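Local coordinates for protein exodeoxyribonuclease III (Methanosarcina mazei, PDB 5J8N) that probably cleaves DNA at abasic sites and trims duplex DNA from 3' ends as a magnesium-dependent AP endonuclease and exonuclease, at residues L190-P198 with N233-P241. The protein carries 3 engineered substitutions. Numbering follows the deposited sequence.
Sequences LDSFRMFNP and NVKSASIYP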
# COMPACT_ATOMS: atom_id res chain seq x y z
N LEU A 190 13.00 1.14 -5.78
CA LEU A 190 13.40 -0.11 -5.12
C LEU A 190 12.26 -0.74 -4.40
O LEU A 190 11.49 -0.04 -3.71
CB LEU A 190 14.52 0.17 -4.09
CG LEU A 190 15.71 0.87 -4.67
CD1 LEU A 190 16.71 1.18 -3.54
CD2 LEU A 190 16.36 0.00 -5.75
N ASP A 191 12.10 -2.07 -4.55
CA ASP A 191 11.16 -2.87 -3.76
C ASP A 191 11.84 -3.09 -2.39
O ASP A 191 12.82 -3.84 -2.25
CB ASP A 191 10.89 -4.18 -4.52
CG ASP A 191 10.00 -5.13 -3.82
OD1 ASP A 191 9.74 -5.00 -2.62
OD2 ASP A 191 9.53 -6.07 -4.48
N SER A 192 11.38 -2.38 -1.37
CA SER A 192 12.16 -2.33 -0.12
C SER A 192 12.36 -3.72 0.51
O SER A 192 13.46 -4.00 1.01
CB SER A 192 11.55 -1.33 0.88
OG SER A 192 10.27 -1.74 1.28
N PHE A 193 11.31 -4.56 0.53
CA PHE A 193 11.51 -5.89 1.11
C PHE A 193 12.67 -6.62 0.50
O PHE A 193 13.47 -7.25 1.20
CB PHE A 193 10.23 -6.69 0.98
CG PHE A 193 10.29 -8.00 1.72
CD1 PHE A 193 10.22 -8.03 3.11
CD2 PHE A 193 10.46 -9.17 1.00
CE1 PHE A 193 10.31 -9.24 3.80
CE2 PHE A 193 10.55 -10.41 1.66
CZ PHE A 193 10.49 -10.44 3.08
N ARG A 194 12.81 -6.50 -0.82
CA ARG A 194 13.87 -7.18 -1.56
C ARG A 194 15.24 -6.50 -1.45
O ARG A 194 16.24 -7.08 -1.86
CB ARG A 194 13.46 -7.30 -3.05
CG ARG A 194 12.26 -8.22 -3.27
CD ARG A 194 12.45 -9.63 -2.66
NE ARG A 194 11.28 -10.46 -2.95
CZ ARG A 194 11.06 -11.61 -2.30
NH1 ARG A 194 11.85 -11.99 -1.31
NH2 ARG A 194 10.01 -12.32 -2.61
N MET A 195 15.32 -5.33 -0.83
CA MET A 195 16.62 -4.77 -0.48
C MET A 195 17.33 -5.64 0.52
O MET A 195 18.55 -5.63 0.57
CB MET A 195 16.49 -3.36 0.10
CG MET A 195 16.04 -2.35 -0.95
SD MET A 195 15.70 -0.74 -0.22
CE MET A 195 17.38 -0.30 0.24
N PHE A 196 16.60 -6.42 1.32
CA PHE A 196 17.24 -7.16 2.42
C PHE A 196 16.96 -8.67 2.37
O PHE A 196 17.74 -9.45 2.93
CB PHE A 196 16.77 -6.64 3.79
CG PHE A 196 16.98 -5.17 3.98
CD1 PHE A 196 18.20 -4.64 4.37
CD2 PHE A 196 15.92 -4.33 3.80
CE1 PHE A 196 18.35 -3.28 4.54
CE2 PHE A 196 16.05 -2.98 3.94
CZ PHE A 196 17.27 -2.45 4.34
N ASN A 197 15.86 -9.09 1.75
CA ASN A 197 15.43 -10.47 1.83
C ASN A 197 15.06 -11.03 0.48
O ASN A 197 14.04 -10.62 -0.09
CB ASN A 197 14.24 -10.59 2.78
CG ASN A 197 13.89 -12.06 3.09
OD1 ASN A 197 14.28 -12.97 2.35
ND2 ASN A 197 13.25 -12.29 4.22
N PRO A 198 15.88 -11.94 -0.03
CA PRO A 198 15.64 -12.55 -1.34
C PRO A 198 14.77 -13.79 -1.33
O PRO A 198 14.53 -14.34 -2.42
CB PRO A 198 17.05 -12.96 -1.77
CG PRO A 198 17.69 -13.35 -0.49
CD PRO A 198 17.19 -12.37 0.53
N ASN A 233 18.86 5.49 3.30
CA ASN A 233 17.95 5.78 4.43
C ASN A 233 17.11 4.62 4.91
O ASN A 233 16.54 4.68 6.00
CB ASN A 233 17.02 6.94 4.05
CG ASN A 233 17.81 8.18 3.70
OD1 ASN A 233 17.91 8.53 2.51
ND2 ASN A 233 18.40 8.82 4.70
N VAL A 234 16.98 3.59 4.08
CA VAL A 234 16.16 2.45 4.45
C VAL A 234 16.93 1.52 5.36
O VAL A 234 17.97 0.96 4.98
CB VAL A 234 15.67 1.64 3.23
CG1 VAL A 234 14.78 0.50 3.70
CG2 VAL A 234 14.94 2.52 2.23
N LYS A 235 16.46 1.38 6.60
CA LYS A 235 17.20 0.55 7.55
C LYS A 235 16.60 -0.82 7.73
O LYS A 235 17.32 -1.70 8.22
CB LYS A 235 17.27 1.27 8.88
CG LYS A 235 17.93 2.64 8.80
CD LYS A 235 19.29 2.55 8.14
CE LYS A 235 19.96 3.91 7.96
NZ LYS A 235 21.34 3.78 7.38
N SER A 236 15.33 -1.00 7.44
CA SER A 236 14.73 -2.32 7.54
C SER A 236 13.49 -2.32 6.67
O SER A 236 12.97 -1.24 6.33
CB SER A 236 14.33 -2.68 9.00
OG SER A 236 13.17 -1.99 9.34
N ALA A 237 13.02 -3.50 6.29
CA ALA A 237 11.76 -3.65 5.55
C ALA A 237 11.14 -4.99 5.95
O ALA A 237 11.85 -5.99 6.01
CB ALA A 237 12.04 -3.62 4.03
N SER A 238 9.85 -4.97 6.29
CA SER A 238 9.22 -6.09 6.99
C SER A 238 7.93 -6.50 6.33
O SER A 238 7.26 -5.69 5.70
CB SER A 238 8.91 -5.68 8.45
OG SER A 238 10.11 -5.37 9.13
N ILE A 239 7.53 -7.76 6.62
CA ILE A 239 6.17 -8.22 6.43
C ILE A 239 5.77 -8.69 7.82
O ILE A 239 6.57 -9.23 8.57
CB ILE A 239 6.06 -9.33 5.38
CG1 ILE A 239 6.61 -8.82 4.05
CG2 ILE A 239 4.62 -9.78 5.20
CD1 ILE A 239 6.80 -9.96 3.05
N TYR A 240 4.48 -8.47 8.15
CA TYR A 240 3.96 -8.78 9.49
C TYR A 240 2.87 -9.87 9.46
O TYR A 240 1.68 -9.58 9.71
CB TYR A 240 3.37 -7.49 10.14
CG TYR A 240 4.40 -6.43 10.44
CD1 TYR A 240 4.76 -5.50 9.45
CD2 TYR A 240 4.93 -6.30 11.70
CE1 TYR A 240 5.70 -4.50 9.76
CE2 TYR A 240 5.90 -5.34 11.97
CZ TYR A 240 6.24 -4.44 11.00
OH TYR A 240 7.18 -3.43 11.33
N PRO A 241 3.24 -11.10 9.12
CA PRO A 241 2.23 -12.15 8.95
C PRO A 241 1.53 -12.51 10.26
O PRO A 241 0.48 -13.20 10.22
CB PRO A 241 3.06 -13.33 8.39
CG PRO A 241 4.46 -13.09 8.88
CD PRO A 241 4.61 -11.59 8.89
O HOH W 1 13.43 -7.30 4.14
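F193 and I239 meet in a CH-pi contact: I239 CD1 stands 3.7 Å from the centroid of the F193 ring, 14° off its normal, while N197 CB covers the opposite face. With CG anti to the backbone N (chi1 -172°), the F193 ring reaches along the strand to I239. Replacing F193 with alanine is likely to strip I239 CD1 of its aromatic face and open a gap between it and N197 CB. Apolar packing continues at the other end, where F196 CE2 touches V234 CG1 at 3.7 Å and the methyl CE of M195 approaches V234 CB at 4.0 Å. The F196 ring also presents its edge to the carbonyl oxygen of V234, CZ to O 3.5 Å. Between the two phenylalanines, A237 CB packs against S192 O at 3.4 Å. Polar linkage is indirect: one water donates to F193 O (2.9 Å) and A237 O (2.8 Å), bridging the two backbones. The contact illustrates how a helical turn, 192-196, can lie across an outermost strand, 234-239, joining two sheets of a DNase I-like fold: S192 OG bonds V224 O of strand 218-227, whereas K235 and S236 form a classic bulge against E254 of strand 251-256.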